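Local coordinates for deoxyribose-phosphate aldolase (Toxoplasma gondii, PDB 4EIV), which is an aldolase-family enzyme built as an eight-stranded parallel alpha/beta barrel and forms a two-chain assembly, at residues A[45-57]-A[273-285]. Sequence-based numbering, arbitrary orientation. Where two conformers were deposited one is given.
Sequences AAVCKIAAKDPAI and FNLLKELRDCYES
Arg280 reaches from helix 273-284 into the end of helix 41-52 and the turn after it, where it bonds the carbonyls of Ile50 and Pro55. NH1 and NH2 grip Pro55 O end-on; the shorter and straighter of the two bonds, Arg280 NH1 to Pro55 O, is 2.8 Å long with an N-H...O angle of 150°. Both nitrogens come from one face of that carbonyl, whereas the oxygen lies close to the guanidinium plane. At another edge, NE and NH2 give weak bonds to Ile50 O, near the C-terminal end of its helix, where the partial negative charge would suit the cation. The chain gets there by a bend at chi3 (-71°), and the peptide carbonyl of Lys53 lies over one guanidinium face.

Charge adds a second tie: Lys53 NZ meets Glu284 OE2 at 2.8 Å in a salt bridge, approaching from above the carboxylate plane. A water accepts from Arg280 NH1 and donates to Asp54 O and Glu284 OE2, linking the turn to both side chains.

The remaining contacts are apolar. Val47 CG2 sits over one face of the Phe273 ring, 3.9 Å from its centroid, as a CH-pi contact; Lys277 CE lies over the opposite face. Ile50 is a knob among Phe273, Leu276, Lys277 and Arg280: its CG1 meets the ring edge at Phe273 CE1 (3.8 Å), while its CG2, anti to the backbone N, turns to Leu276 CG. Leu276 CD1 and Ile57 CG2 meet tip to tip at 3.7 Å. Pro55, preceded by a cis peptide bond, lays CD 3.5 Å from Tyr283 CE2, and both residues also touch Arg24 of helix 17-27.

The axes of segments 45-52 and 273-284 run 30° apart. Their helices follow strands 30-34 and 267-271, which meet where the TIM barrel closes, and pack side by side on its outside.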
ATOM      1  N   ALA A  45     -26.368  11.629   6.879  1.00 33.99           N
ATOM      2  CA  ALA A  45     -26.215  11.995   5.479  1.00 34.56           C
ATOM      3  C   ALA A  45     -24.990  12.890   5.284  1.00 34.24           C
ATOM      4  O   ALA A  45     -24.232  12.707   4.339  1.00 34.59           O
ATOM      5  CB  ALA A  45     -27.474  12.702   4.962  1.00 35.75           C
ATOM      6  N   ALA A  46     -24.799  13.861   6.179  1.00 35.07           N
ATOM      7  CA  ALA A  46     -23.682  14.808   6.044  1.00 35.09           C
ATOM      8  C   ALA A  46     -22.330  14.094   6.101  1.00 33.72           C
ATOM      9  O   ALA A  46     -21.432  14.348   5.305  1.00 34.24           O
ATOM     10  CB  ALA A  46     -23.763  15.899   7.116  1.00 36.08           C
ATOM     11  N   VAL A  47     -22.205  13.173   7.040  1.00 32.97           N
ATOM     12  CA  VAL A  47     -20.976  12.408   7.191  1.00 31.67           C
ATOM     13  C   VAL A  47     -20.747  11.526   5.964  1.00 31.20           C
ATOM     14  O   VAL A  47     -19.638  11.465   5.425  1.00 30.90           O
ATOM     15  CB  VAL A  47     -21.041  11.554   8.473  1.00 31.34           C
ATOM     16  CG1 VAL A  47     -19.944  10.529   8.493  1.00 32.32           C
ATOM     17  CG2 VAL A  47     -20.995  12.456   9.702  1.00 32.71           C
ATOM     18  N   CYS A  48     -21.799  10.841   5.528  1.00 32.03           N
ATOM     19  CA  CYS A  48     -21.710   9.939   4.382  1.00 32.39           C
ATOM     20  C   CYS A  48     -21.310  10.620   3.085  1.00 33.32           C
ATOM     21  O   CYS A  48     -20.584  10.042   2.285  1.00 32.95           O
ATOM     22  CB  CYS A  48     -23.022   9.181   4.168  1.00 33.07           C
ATOM     23  SG  CYS A  48     -23.303   7.896   5.389  1.00 33.43           S
ATOM     24  N   LYS A  49     -21.784  11.843   2.881  0.50 34.36           N
ATOM     25  CA  LYS A  49     -21.456  12.583   1.670  0.50 35.47           C
ATOM     26  C   LYS A  49     -19.966  12.877   1.566  0.50 34.52           C
ATOM     27  O   LYS A  49     -19.380  12.728   0.492  0.50 35.14           O
ATOM     28  CB  LYS A  49     -22.293  13.853   1.599  0.50 37.12           C
ATOM     29  CG  LYS A  49     -23.740  13.547   1.247  0.50 39.61           C
ATOM     30  CD  LYS A  49     -24.665  14.728   1.447  0.50 41.68           C
ATOM     31  CE  LYS A  49     -26.116  14.322   1.234  0.50 43.44           C
ATOM     32  NZ  LYS A  49     -27.075  15.419   1.552  0.50 46.69           N
ATOM     33  N   ILE A  50     -19.347  13.273   2.677  1.00 33.71           N
ATOM     34  CA  ILE A  50     -17.896  13.545   2.689  1.00 32.68           C
ATOM     35  C   ILE A  50     -17.116  12.211   2.628  1.00 31.18           C
ATOM     36  O   ILE A  50     -16.105  12.110   1.948  1.00 31.24           O
ATOM     37  CB  ILE A  50     -17.457  14.411   3.880  1.00 32.81           C
ATOM     38  CG1 ILE A  50     -18.230  15.735   3.877  1.00 35.75           C
ATOM     39  CG2 ILE A  50     -15.938  14.630   3.855  1.00 32.93           C
ATOM     40  CD1 ILE A  50     -18.092  16.555   2.608  1.00 39.93           C
ATOM     41  N   ALA A  51     -17.621  11.179   3.300  1.00 30.41           N
ATOM     42  CA  ALA A  51     -17.007   9.851   3.235  1.00 29.53           C
ATOM     43  C   ALA A  51     -16.956   9.296   1.805  1.00 30.46           C
ATOM     44  O   ALA A  51     -15.932   8.775   1.365  1.00 29.98           O
ATOM     45  CB  ALA A  51     -17.785   8.862   4.138  1.00 29.54           C
ATOM     46  N   ALA A  52     -18.050   9.476   1.067  1.00 31.17           N
ATOM     47  CA  ALA A  52     -18.203   8.888  -0.254  1.00 32.31           C
ATOM     48  C   ALA A  52     -17.685   9.713  -1.423  1.00 32.84           C
ATOM     49  O   ALA A  52     -17.651   9.202  -2.534  1.00 34.36           O
ATOM     50  CB  ALA A  52     -19.677   8.519  -0.493  1.00 33.17           C
ATOM     51  N   LYS A  53     -17.291  10.963  -1.187  1.00 32.87           N
ATOM     52  CA  LYS A  53     -16.757  11.824  -2.245  1.00 34.27           C
ATOM     53  C   LYS A  53     -15.483  11.194  -2.805  1.00 33.67           C
ATOM     54  O   LYS A  53     -14.665  10.673  -2.054  1.00 32.29           O
ATOM     55  CB  LYS A  53     -16.448  13.215  -1.687  1.00 34.62           C
ATOM     56  CG  LYS A  53     -16.018  14.243  -2.739  1.00 38.20           C
ATOM     57  CD  LYS A  53     -15.862  15.629  -2.101  1.00 41.94           C
ATOM     58  CE  LYS A  53     -15.649  16.748  -3.121  1.00 46.46           C
ATOM     59  NZ  LYS A  53     -14.429  16.589  -3.937  1.00 48.86           N
ATOM     60  N   ASP A  54     -15.292  11.294  -4.111  1.00 35.36           N
ATOM     61  CA  ASP A  54     -14.150  10.665  -4.761  1.00 36.15           C
ATOM     62  C   ASP A  54     -12.839  11.364  -4.334  1.00 34.80           C
ATOM     63  O   ASP A  54     -12.748  12.585  -4.382  1.00 35.69           O
ATOM     64  CB  ASP A  54     -14.382  10.745  -6.278  1.00 38.45           C
ATOM     65  CG  ASP A  54     -13.442   9.865  -7.089  1.00 42.77           C
ATOM     66  OD1 ASP A  54     -12.340   9.548  -6.636  1.00 46.89           O
ATOM     67  OD2 ASP A  54     -13.808   9.531  -8.243  1.00 49.47           O
ATOM     68  N   PRO A  55     -11.830  10.607  -3.862  1.00 33.37           N
ATOM     69  CA  PRO A  55     -11.770   9.165  -3.633  1.00 32.61           C
ATOM     70  C   PRO A  55     -12.434   8.783  -2.310  1.00 31.02           C
ATOM     71  O   PRO A  55     -12.133   9.348  -1.258  1.00 30.42           O
ATOM     72  CB  PRO A  55     -10.269   8.889  -3.584  1.00 32.20           C
ATOM     73  CG  PRO A  55      -9.691  10.127  -3.050  1.00 32.63           C
ATOM     74  CD  PRO A  55     -10.505  11.231  -3.658  1.00 33.39           C
ATOM     75  N   ALA A  56     -13.326   7.811  -2.381  1.00 31.62           N
ATOM     76  CA  ALA A  56     -14.069   7.391  -1.206  1.00 30.02           C
ATOM     77  C   ALA A  56     -13.186   6.739  -0.164  1.00 29.18           C
ATOM     78  O   ALA A  56     -12.205   6.052  -0.485  1.00 29.52           O
ATOM     79  CB  ALA A  56     -15.158   6.415  -1.600  1.00 30.97           C
ATOM     80  N   ILE A  57     -13.562   6.941   1.088  1.00 27.51           N
ATOM     81  CA  ILE A  57     -12.899   6.263   2.190  1.00 27.03           C
ATOM     82  C   ILE A  57     -13.439   4.833   2.273  1.00 26.59           C
ATOM     83  O   ILE A  57     -14.264   4.422   1.436  1.00 28.72           O
ATOM     84  CB  ILE A  57     -13.059   7.011   3.523  1.00 26.33           C
ATOM     85  CG1 ILE A  57     -14.512   7.050   4.014  1.00 26.28           C
ATOM     86  CG2 ILE A  57     -12.432   8.412   3.416  1.00 26.76           C
ATOM     87  CD1 ILE A  57     -14.699   7.560   5.432  1.00 27.90           C
ATOM     88  N   PHE A 273     -15.634  12.988  12.161  1.00 29.35           N
ATOM     89  CA  PHE A 273     -15.989  13.784  10.999  1.00 30.18           C
ATOM     90  C   PHE A 273     -15.018  14.930  10.766  1.00 29.92           C
ATOM     91  O   PHE A 273     -14.644  15.186   9.625  1.00 30.16           O
ATOM     92  CB  PHE A 273     -17.440  14.266  11.187  1.00 31.38           C
ATOM     93  CG  PHE A 273     -18.055  14.944   9.992  1.00 33.84           C
ATOM     94  CD1 PHE A 273     -17.741  14.575   8.688  1.00 34.51           C
ATOM     95  CD2 PHE A 273     -19.066  15.872  10.189  1.00 36.59           C
ATOM     96  CE1 PHE A 273     -18.356  15.195   7.609  1.00 36.06           C
ATOM     97  CE2 PHE A 273     -19.685  16.483   9.117  1.00 38.51           C
ATOM     98  CZ  PHE A 273     -19.326  16.136   7.820  1.00 38.92           C
ATOM     99  N   ASN A 274     -14.625  15.640  11.825  1.00 30.43           N
ATOM    100  CA  ASN A 274     -13.667  16.733  11.665  1.00 30.52           C
ATOM    101  C   ASN A 274     -12.320  16.232  11.110  1.00 29.83           C
ATOM    102  O   ASN A 274     -11.745  16.873  10.222  1.00 30.23           O
ATOM    103  CB  ASN A 274     -13.499  17.530  12.957  1.00 32.42           C
ATOM    104  CG  ASN A 274     -14.740  18.339  13.309  1.00 35.70           C
ATOM    105  OD1 ASN A 274     -15.511  18.742  12.429  1.00 38.96           O
ATOM    106  ND2 ASN A 274     -14.926  18.601  14.599  1.00 41.69           N
ATOM    107  N   LEU A 275     -11.868  15.061  11.565  1.00 28.92           N
ATOM    108  CA  LEU A 275     -10.622  14.494  11.026  1.00 27.83           C
ATOM    109  C   LEU A 275     -10.799  14.147   9.547  1.00 27.70           C
ATOM    110  O   LEU A 275      -9.925  14.422   8.731  1.00 27.45           O
ATOM    111  CB  LEU A 275     -10.136  13.300  11.851  1.00 27.39           C
ATOM    112  CG  LEU A 275      -8.905  12.525  11.346  1.00 26.92           C
ATOM    113  CD1 LEU A 275      -7.689  13.448  11.179  1.00 28.57           C
ATOM    114  CD2 LEU A 275      -8.579  11.435  12.343  1.00 28.08           C
ATOM    115  N   LEU A 276     -11.915  13.511   9.204  1.00 27.38           N
ATOM    116  CA  LEU A 276     -12.206  13.201   7.807  1.00 27.79           C
ATOM    117  C   LEU A 276     -12.130  14.450   6.935  1.00 28.47           C
ATOM    118  O   LEU A 276     -11.507  14.444   5.866  1.00 28.93           O
ATOM    119  CB  LEU A 276     -13.583  12.539   7.673  1.00 28.43           C
ATOM    120  CG  LEU A 276     -14.069  12.313   6.242  1.00 29.22           C
ATOM    121  CD1 LEU A 276     -13.038  11.492   5.436  1.00 28.78           C
ATOM    122  CD2 LEU A 276     -15.453  11.686   6.239  1.00 28.48           C
ATOM    123  N   LYS A 277     -12.748  15.539   7.391  1.00 29.92           N
ATOM    124  CA  LYS A 277     -12.706  16.780   6.638  1.00 31.69           C
ATOM    125  C   LYS A 277     -11.282  17.351   6.533  1.00 31.19           C
ATOM    126  O   LYS A 277     -10.916  17.845   5.485  1.00 32.22           O
ATOM    127  CB  LYS A 277     -13.694  17.800   7.206  1.00 32.73           C
ATOM    128  CG  LYS A 277     -15.171  17.396   6.942  1.00 35.29           C
ATOM    129  CD  LYS A 277     -16.212  18.390   7.459  1.00 39.93           C
ATOM    130  CE  LYS A 277     -16.350  18.336   8.972  1.00 41.45           C
ATOM    131  NZ  LYS A 277     -17.436  19.238   9.439  1.00 45.17           N
ATOM    132  N   GLU A 278     -10.481  17.230   7.589  1.00 30.12           N
ATOM    133  CA  GLU A 278      -9.092  17.678   7.542  1.00 30.19           C
ATOM    134  C   GLU A 278      -8.330  16.890   6.472  1.00 29.66           C
ATOM    135  O   GLU A 278      -7.586  17.452   5.668  1.00 30.08           O
ATOM    136  CB  GLU A 278      -8.395  17.497   8.898  1.00 30.37           C
ATOM    137  CG  GLU A 278      -6.948  18.040   8.878  1.00 31.34           C
ATOM    138  CD  GLU A 278      -6.161  17.814  10.161  1.00 34.57           C
ATOM    139  OE1 GLU A 278      -6.612  17.078  11.054  1.00 34.74           O
ATOM    140  OE2 GLU A 278      -5.079  18.423  10.277  1.00 36.42           O
ATOM    141  N   LEU A 279      -8.556  15.585   6.434  1.00 28.92           N
ATOM    142  CA  LEU A 279      -7.863  14.737   5.473  1.00 29.23           C
ATOM    143  C   LEU A 279      -8.263  15.102   4.051  1.00 29.90           C
ATOM    144  O   LEU A 279      -7.404  15.281   3.180  1.00 30.42           O
ATOM    145  CB  LEU A 279      -8.181  13.264   5.715  1.00 28.34           C
ATOM    146  CG  LEU A 279      -7.727  12.661   7.049  1.00 28.21           C
ATOM    147  CD1 LEU A 279      -8.212  11.216   7.158  1.00 30.00           C
ATOM    148  CD2 LEU A 279      -6.219  12.736   7.225  1.00 29.34           C
ATOM    149  N   ARG A 280      -9.568  15.217   3.821  1.00 31.11           N
ATOM    150  CA  ARG A 280     -10.063  15.474   2.482  1.00 32.76           C
ATOM    151  C   ARG A 280      -9.652  16.861   1.990  1.00 33.17           C
ATOM    152  O   ARG A 280      -9.250  17.022   0.825  1.00 33.99           O
ATOM    153  CB  ARG A 280     -11.569  15.224   2.374  1.00 34.87           C
ATOM    154  CG  ARG A 280     -11.931  15.015   0.930  1.00 36.91           C
ATOM    155  CD  ARG A 280     -13.310  14.516   0.700  1.00 36.16           C
ATOM    156  NE  ARG A 280     -13.599  13.131   1.079  1.00 31.90           N
ATOM    157  CZ  ARG A 280     -13.158  12.039   0.453  1.00 29.55           C
ATOM    158  NH1 ARG A 280     -12.230  12.091  -0.507  1.00 30.43           N
ATOM    159  NH2 ARG A 280     -13.598  10.867   0.845  1.00 29.79           N
ATOM    160  N   ASP A 281      -9.705  17.860   2.869  1.00 33.51           N
ATOM    161  CA  ASP A 281      -9.269  19.205   2.513  1.00 35.03           C
ATOM    162  C   ASP A 281      -7.797  19.213   2.094  1.00 33.88           C
ATOM    163  O   ASP A 281      -7.413  19.877   1.125  1.00 34.88           O
ATOM    164  CB  ASP A 281      -9.532  20.186   3.664  1.00 35.90           C
ATOM    165  CG  ASP A 281     -11.036  20.461   3.877  1.00 39.57           C
ATOM    166  OD1 ASP A 281     -11.883  19.989   3.078  1.00 41.33           O
ATOM    167  OD2 ASP A 281     -11.378  21.149   4.858  1.00 42.16           O
ATOM    168  N   CYS A 282      -6.980  18.457   2.817  0.50 32.45           N
ATOM    169  CA  CYS A 282      -5.564  18.369   2.524  0.50 31.91           C
ATOM    170  C   CYS A 282      -5.338  17.726   1.157  0.50 31.58           C
ATOM    171  O   CYS A 282      -4.624  18.269   0.314  0.50 32.53           O
ATOM    172  CB  CYS A 282      -4.856  17.564   3.607  0.50 30.82           C
ATOM    173  SG  CYS A 282      -3.069  17.472   3.376  0.50 31.82           S
ATOM    174  N   TYR A 283      -5.943  16.564   0.939  1.00 30.82           N
ATOM    175  CA  TYR A 283      -5.802  15.875  -0.330  1.00 30.72           C
ATOM    176  C   TYR A 283      -6.268  16.699  -1.523  1.00 32.01           C
ATOM    177  O   TYR A 283      -5.599  16.733  -2.574  1.00 31.72           O
ATOM    178  CB  TYR A 283      -6.538  14.539  -0.337  1.00 29.69           C
ATOM    179  CG  TYR A 283      -6.582  13.967  -1.719  1.00 30.98           C
ATOM    180  CD1 TYR A 283      -5.419  13.519  -2.332  1.00 30.26           C
ATOM    181  CD2 TYR A 283      -7.769  13.942  -2.454  1.00 30.54           C
ATOM    182  CE1 TYR A 283      -5.429  13.037  -3.626  1.00 29.92           C
ATOM    183  CE2 TYR A 283      -7.793  13.453  -3.758  1.00 31.86           C
ATOM    184  CZ  TYR A 283      -6.613  13.004  -4.336  1.00 31.02           C
ATOM    185  OH  TYR A 283      -6.614  12.494  -5.603  1.00 32.77           O
ATOM    186  N   GLU A 284      -7.389  17.395  -1.352  1.00 33.11           N
ATOM    187  CA  GLU A 284      -7.946  18.198  -2.439  1.00 34.80           C
ATOM    188  C   GLU A 284      -7.061  19.372  -2.849  1.00 35.55           C
ATOM    189  O   GLU A 284      -7.280  19.954  -3.899  1.00 36.57           O
ATOM    190  CB  GLU A 284      -9.376  18.637  -2.104  1.00 36.20           C
ATOM    191  CG  GLU A 284     -10.350  17.461  -2.166  1.00 37.89           C
ATOM    192  CD  GLU A 284     -11.754  17.800  -1.728  1.00 41.54           C
ATOM    193  OE1 GLU A 284     -12.005  18.967  -1.345  1.00 46.52           O
ATOM    194  OE2 GLU A 284     -12.615  16.890  -1.778  1.00 43.60           O
ATOM    195  N   SER A 285      -6.064  19.718  -2.042  1.00 34.95           N
ATOM    196  CA  SER A 285      -5.125  20.769  -2.423  1.00 35.08           C
ATOM    197  C   SER A 285      -4.057  20.285  -3.423  1.00 34.69           C
ATOM    198  O   SER A 285      -3.335  21.100  -3.994  1.00 35.52           O
ATOM    199  CB  SER A 285      -4.473  21.409  -1.196  1.00 35.66           C
ATOM    200  OG  SER A 285      -3.591  20.547  -0.509  1.00 33.17           O
TER
HETATM  201  O   HOH W   1     -11.557  14.307  -2.185  1.00 40.46           O